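Hydroxyethylphosphonate dioxygenase (Streptomyces albus, PDB 6B9R) catalyses the iron-dependent, oxygen-consuming cleavage of 2-hydroxyethylphosphonate, probably giving hydroxymethylphosphonate and formate. Local coordinates at residues V133-W145 with N162-P175. Sequence-based numbering, arbitrary orientation.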
loop_
_atom_site.group_PDB
_atom_site.type_symbol
_atom_site.label_atom_id
_atom_site.label_comp_id
_atom_site.label_asym_id
_atom_site.label_seq_id
_atom_site.Cartn_x
_atom_site.Cartn_y
_atom_site.Cartn_z
ATOM N N VAL A 133 -20.806 14.662 33.309
ATOM C CA VAL A 133 -21.603 13.591 33.883
ATOM C C VAL A 133 -21.285 13.475 35.372
ATOM O O VAL A 133 -20.244 13.933 35.858
ATOM C CB VAL A 133 -21.372 12.239 33.185
ATOM C CG1 VAL A 133 -21.836 12.294 31.721
ATOM C CG2 VAL A 133 -19.905 11.826 33.318
ATOM N N GLU A 134 -22.193 12.827 36.094
ATOM C CA GLU A 134 -22.047 12.624 37.527
ATOM C C GLU A 134 -21.841 11.165 37.908
ATOM O O GLU A 134 -21.763 10.855 39.105
ATOM C CB GLU A 134 -23.267 13.192 38.265
ATOM C CG GLU A 134 -23.387 14.701 38.153
ATOM C CD GLU A 134 -24.491 15.270 39.016
ATOM O OE1 GLU A 134 -25.573 14.648 39.100
ATOM O OE2 GLU A 134 -24.271 16.343 39.615
ATOM N N ASP A 135 -21.763 10.261 36.937
ATOM C CA ASP A 135 -21.429 8.869 37.202
ATOM C C ASP A 135 -20.631 8.335 36.024
ATOM O O ASP A 135 -20.445 9.018 35.013
ATOM C CB ASP A 135 -22.678 8.010 37.462
ATOM C CG ASP A 135 -23.668 8.023 36.304
ATOM O OD1 ASP A 135 -23.256 7.864 35.127
ATOM O OD2 ASP A 135 -24.879 8.176 36.578
ATOM N N ASP A 136 -20.169 7.095 36.155
ATOM C CA ASP A 136 -19.445 6.412 35.091
ATOM C C ASP A 136 -20.281 5.292 34.479
ATOM O O ASP A 136 -19.747 4.258 34.079
ATOM C CB ASP A 136 -18.111 5.890 35.613
ATOM C CG ASP A 136 -17.337 6.954 36.383
ATOM O OD1 ASP A 136 -17.484 8.150 36.053
ATOM O OD2 ASP A 136 -16.601 6.602 37.331
ATOM N N ASP A 137 -21.594 5.498 34.403
ATOM C CA ASP A 137 -22.503 4.523 33.807
ATOM C C ASP A 137 -22.445 4.630 32.287
ATOM O O ASP A 137 -22.774 5.689 31.737
ATOM C CB ASP A 137 -23.927 4.763 34.311
ATOM C CG ASP A 137 -24.967 3.831 33.673
ATOM O OD1 ASP A 137 -24.625 2.975 32.826
ATOM O OD2 ASP A 137 -26.155 3.967 34.033
ATOM N N PRO A 138 -22.051 3.569 31.577
ATOM C CA PRO A 138 -22.065 3.624 30.103
ATOM C C PRO A 138 -23.433 3.913 29.515
ATOM O O PRO A 138 -23.508 4.414 28.385
ATOM C CB PRO A 138 -21.565 2.230 29.694
ATOM C CG PRO A 138 -21.797 1.369 30.893
ATOM C CD PRO A 138 -21.598 2.262 32.080
ATOM N N ASP A 139 -24.515 3.615 30.236
ATOM C CA ASP A 139 -25.870 3.805 29.737
ATOM C C ASP A 139 -26.478 5.130 30.176
ATOM O O ASP A 139 -27.664 5.368 29.927
ATOM C CB ASP A 139 -26.761 2.642 30.185
ATOM C CG ASP A 139 -26.306 1.310 29.617
ATOM O OD1 ASP A 139 -25.955 1.263 28.421
ATOM O OD2 ASP A 139 -26.290 0.311 30.365
ATOM N N ASN A 140 -25.700 5.984 30.826
ATOM C CA ASN A 140 -26.116 7.324 31.209
ATOM C C ASN A 140 -26.701 8.069 30.005
ATOM O O ASN A 140 -26.014 8.218 28.982
ATOM C CB ASN A 140 -24.906 8.070 31.778
ATOM C CG ASN A 140 -25.263 9.418 32.393
ATOM O OD1 ASN A 140 -26.158 10.119 31.929
ATOM N ND2 ASN A 140 -24.539 9.790 33.440
ATOM N N PRO A 141 -27.945 8.553 30.087
ATOM C CA PRO A 141 -28.572 9.190 28.918
ATOM C C PRO A 141 -27.921 10.492 28.484
ATOM O O PRO A 141 -28.245 10.982 27.396
ATOM C CB PRO A 141 -30.015 9.425 29.384
ATOM C CG PRO A 141 -29.916 9.495 30.865
ATOM C CD PRO A 141 -28.857 8.503 31.240
ATOM N N LEU A 142 -27.028 11.072 29.284
ATOM C CA LEU A 142 -26.325 12.276 28.859
ATOM C C LEU A 142 -25.226 11.993 27.844
ATOM O O LEU A 142 -24.701 12.936 27.245
ATOM C CB LEU A 142 -25.729 12.999 30.068
ATOM C CG LEU A 142 -26.727 13.579 31.068
ATOM C CD1 LEU A 142 -25.997 14.128 32.301
ATOM C CD2 LEU A 142 -27.589 14.657 30.417
ATOM N N VAL A 143 -24.867 10.728 27.642
ATOM C CA VAL A 143 -23.793 10.371 26.722
ATOM C C VAL A 143 -24.353 10.313 25.309
ATOM O O VAL A 143 -25.349 9.627 25.048
ATOM C CB VAL A 143 -23.163 9.029 27.123
ATOM C CG1 VAL A 143 -22.094 8.627 26.124
ATOM C CG2 VAL A 143 -22.606 9.113 28.535
ATOM N N GLU A 144 -23.725 11.035 24.395
ATOM C CA GLU A 144 -24.146 11.053 23.000
ATOM C C GLU A 144 -23.046 10.385 22.192
ATOM O O GLU A 144 -21.935 10.909 22.097
ATOM C CB GLU A 144 -24.415 12.476 22.519
ATOM C CG GLU A 144 -25.627 13.108 23.179
ATOM C CD GLU A 144 -26.956 12.529 22.693
ATOM O OE1 GLU A 144 -26.977 11.778 21.696
ATOM O OE2 GLU A 144 -27.992 12.833 23.311
ATOM N N TRP A 145 -23.361 9.226 21.628
ATOM C CA TRP A 145 -22.390 8.387 20.951
ATOM C C TRP A 145 -22.260 8.808 19.498
ATOM O O TRP A 145 -23.204 9.330 18.902
ATOM C CB TRP A 145 -22.823 6.925 21.005
ATOM C CG TRP A 145 -22.924 6.370 22.378
ATOM C CD1 TRP A 145 -23.895 6.609 23.296
ATOM C CD2 TRP A 145 -22.010 5.462 22.980
ATOM N NE1 TRP A 145 -23.638 5.903 24.452
ATOM C CE2 TRP A 145 -22.481 5.191 24.278
ATOM C CE3 TRP A 145 -20.827 4.852 22.546
ATOM C CZ2 TRP A 145 -21.820 4.333 25.141
ATOM C CZ3 TRP A 145 -20.167 4.004 23.412
ATOM C CH2 TRP A 145 -20.666 3.753 24.689
ATOM N N ASN A 162 -14.161 10.793 30.788
ATOM C CA ASN A 162 -14.704 9.441 30.690
ATOM C C ASN A 162 -14.689 9.000 29.231
ATOM O O ASN A 162 -15.114 9.751 28.348
ATOM C CB ASN A 162 -16.133 9.371 31.238
ATOM C CG ASN A 162 -16.173 9.188 32.735
ATOM O OD1 ASN A 162 -15.131 9.059 33.382
ATOM N ND2 ASN A 162 -17.379 9.165 33.299
ATOM N N TYR A 163 -14.215 7.776 28.991
ATOM C CA TYR A 163 -14.149 7.167 27.669
ATOM C C TYR A 163 -15.236 6.102 27.560
ATOM O O TYR A 163 -15.294 5.181 28.381
ATOM C CB TYR A 163 -12.776 6.550 27.418
ATOM C CG TYR A 163 -12.635 5.926 26.048
ATOM C CD1 TYR A 163 -12.904 6.666 24.908
ATOM C CD2 TYR A 163 -12.238 4.603 25.893
ATOM C CE1 TYR A 163 -12.782 6.116 23.650
ATOM C CE2 TYR A 163 -12.128 4.038 24.619
ATOM C CZ TYR A 163 -12.394 4.802 23.516
ATOM O OH TYR A 163 -12.277 4.253 22.259
ATOM N N TYR A 164 -16.094 6.236 26.559
ATOM C CA TYR A 164 -17.177 5.295 26.308
ATOM C C TYR A 164 -16.921 4.580 24.993
ATOM O O TYR A 164 -16.505 5.204 24.015
ATOM C CB TYR A 164 -18.525 6.015 26.250
ATOM C CG TYR A 164 -18.817 6.850 27.470
ATOM C CD1 TYR A 164 -18.277 8.122 27.610
ATOM C CD2 TYR A 164 -19.636 6.366 28.482
ATOM C CE1 TYR A 164 -18.534 8.886 28.732
ATOM C CE2 TYR A 164 -19.900 7.118 29.608
ATOM C CZ TYR A 164 -19.353 8.380 29.724
ATOM O OH TYR A 164 -19.617 9.132 30.839
ATOM N N PHE A 165 -17.157 3.269 24.965
ATOM C CA PHE A 165 -16.862 2.527 23.750
ATOM C C PHE A 165 -17.787 1.327 23.627
ATOM O O PHE A 165 -18.215 0.747 24.629
ATOM C CB PHE A 165 -15.390 2.097 23.692
ATOM C CG PHE A 165 -14.906 1.346 24.902
ATOM C CD1 PHE A 165 -14.502 2.024 26.040
ATOM C CD2 PHE A 165 -14.796 -0.036 24.878
ATOM C CE1 PHE A 165 -14.023 1.336 27.144
ATOM C CE2 PHE A 165 -14.314 -0.724 25.967
ATOM C CZ PHE A 165 -13.931 -0.038 27.108
ATOM N N ARG A 166 -18.093 0.969 22.370
ATOM C CA ARG A 166 -19.066 -0.071 22.051
ATOM C C ARG A 166 -18.455 -1.109 21.121
ATOM O O ARG A 166 -17.643 -0.785 20.248
ATOM C CB ARG A 166 -20.327 0.516 21.390
ATOM C CG ARG A 166 -21.402 0.924 22.363
ATOM C CD ARG A 166 -22.497 1.698 21.650
ATOM N NE ARG A 166 -23.501 2.202 22.576
ATOM C CZ ARG A 166 -24.424 3.100 22.251
ATOM N NH1 ARG A 166 -24.465 3.605 21.021
ATOM N NH2 ARG A 166 -25.302 3.500 23.160
ATOM N N SER A 167 -18.863 -2.359 21.313
ATOM C CA SER A 167 -18.393 -3.473 20.501
ATOM C C SER A 167 -19.342 -4.633 20.738
ATOM O O SER A 167 -19.689 -4.914 21.888
ATOM C CB SER A 167 -16.953 -3.859 20.871
ATOM O OG SER A 167 -16.508 -4.994 20.150
ATOM N N GLY A 168 -19.772 -5.283 19.662
ATOM C CA GLY A 168 -20.656 -6.431 19.770
ATOM C C GLY A 168 -21.872 -6.223 20.650
ATOM O O GLY A 168 -22.282 -7.139 21.372
ATOM N N GLY A 169 -22.439 -5.016 20.626
ATOM C CA GLY A 169 -23.688 -4.744 21.312
ATOM C C GLY A 169 -23.585 -4.378 22.777
ATOM O O GLY A 169 -24.622 -4.230 23.435
ATOM N N ARG A 170 -22.381 -4.223 23.315
ATOM C CA ARG A 170 -22.194 -3.877 24.718
ATOM C C ARG A 170 -21.523 -2.515 24.821
ATOM O O ARG A 170 -20.522 -2.258 24.142
ATOM C CB ARG A 170 -21.364 -4.939 25.443
ATOM N N SER A 171 -22.080 -1.645 25.661
ATOM C CA SER A 171 -21.499 -0.336 25.921
ATOM C C SER A 171 -20.624 -0.407 27.161
ATOM O O SER A 171 -21.000 -1.017 28.166
ATOM C CB SER A 171 -22.590 0.719 26.121
ATOM O OG SER A 171 -23.386 0.851 24.957
ATOM N N HIS A 172 -19.454 0.217 27.086
ATOM C CA HIS A 172 -18.518 0.273 28.196
ATOM C C HIS A 172 -18.173 1.723 28.504
ATOM O O HIS A 172 -18.228 2.595 27.629
ATOM C CB HIS A 172 -17.217 -0.479 27.891
ATOM C CG HIS A 172 -17.418 -1.854 27.341
ATOM N ND1 HIS A 172 -17.245 -2.992 28.101
ATOM C CD2 HIS A 172 -17.755 -2.280 26.100
ATOM C CE1 HIS A 172 -17.481 -4.057 27.356
ATOM N NE2 HIS A 172 -17.790 -3.653 26.137
ATOM N N CYS A 173 -17.797 1.967 29.755
ATOM C CA CYS A 173 -17.257 3.252 30.183
ATOM C C CYS A 173 -16.025 3.006 31.039
ATOM O O CYS A 173 -16.107 2.332 32.074
ATOM C CB CYS A 173 -18.288 4.064 30.970
ATOM S SG CYS A 173 -17.593 5.568 31.700
ATOM N N VAL A 174 -14.893 3.564 30.625
ATOM C CA VAL A 174 -13.679 3.505 31.436
ATOM C C VAL A 174 -13.261 4.930 31.784
ATOM O O VAL A 174 -12.921 5.711 30.885
ATOM C CB VAL A 174 -12.557 2.745 30.708
ATOM C CG1 VAL A 174 -11.258 2.861 31.466
ATOM C CG2 VAL A 174 -12.935 1.281 30.530
ATOM N N PRO A 175 -13.280 5.316 33.059
ATOM C CA PRO A 175 -12.787 6.650 33.432
ATOM C C PRO A 175 -11.282 6.757 33.227
ATOM O O PRO A 175 -10.525 5.837 33.538
ATOM C CB PRO A 175 -13.151 6.768 34.922
ATOM C CG PRO A 175 -14.109 5.636 35.198
ATOM C CD PRO A 175 -13.774 4.559 34.221
HETATM O O HOH W 1 -21.596 8.378 32.586
HETATM O O HOH W 2 -17.710 2.623 34.532
HETATM O O HOH W 3 -25.903 3.004 26.173
#
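A beta hairpin of the cupin-type fold, strands 161-167 and 170-175 joined by a type I' turn, takes the loop 133-145 across one face, with Trp145 laid against Arg166. The guanidinium lies flat over the indole, planes 7° apart, a cation-pi stack with Arg166 CZ 3.4 Å from the centroid of the Trp145 five-membered ring. The aliphatic chain of Arg166, extended from CG to NE, runs across the indole, with CD over the six-membered ring. In the guanidinium plane, Arg166 NE donates to Ser171 OG (2.7 Å) on the partner strand, fixing the group's rotation; water 3 links Arg166 NH2 to Asp139 OD1. Tyr164 CB touches the other indole face, 3.5 Å from Trp145 CH2. An alanine in place of Trp145 would probably leave the Arg166 guanidinium without its stacking surface and open a gap beside Tyr164 CB. Next along, Val143 CG2 sits over the Tyr164 ring, 3.8 Å from its centroid, while Tyr164 OH bonds to water 1 and to Thr193 on strand 190-194. Pro138 packs its CD on Cys173 CB (3.9 Å). At the far end Asn162 ND2 donates to Asp136 OD1 (2.9 Å), meeting it from above the carboxylate plane, with amide and carboxylate 82° apart.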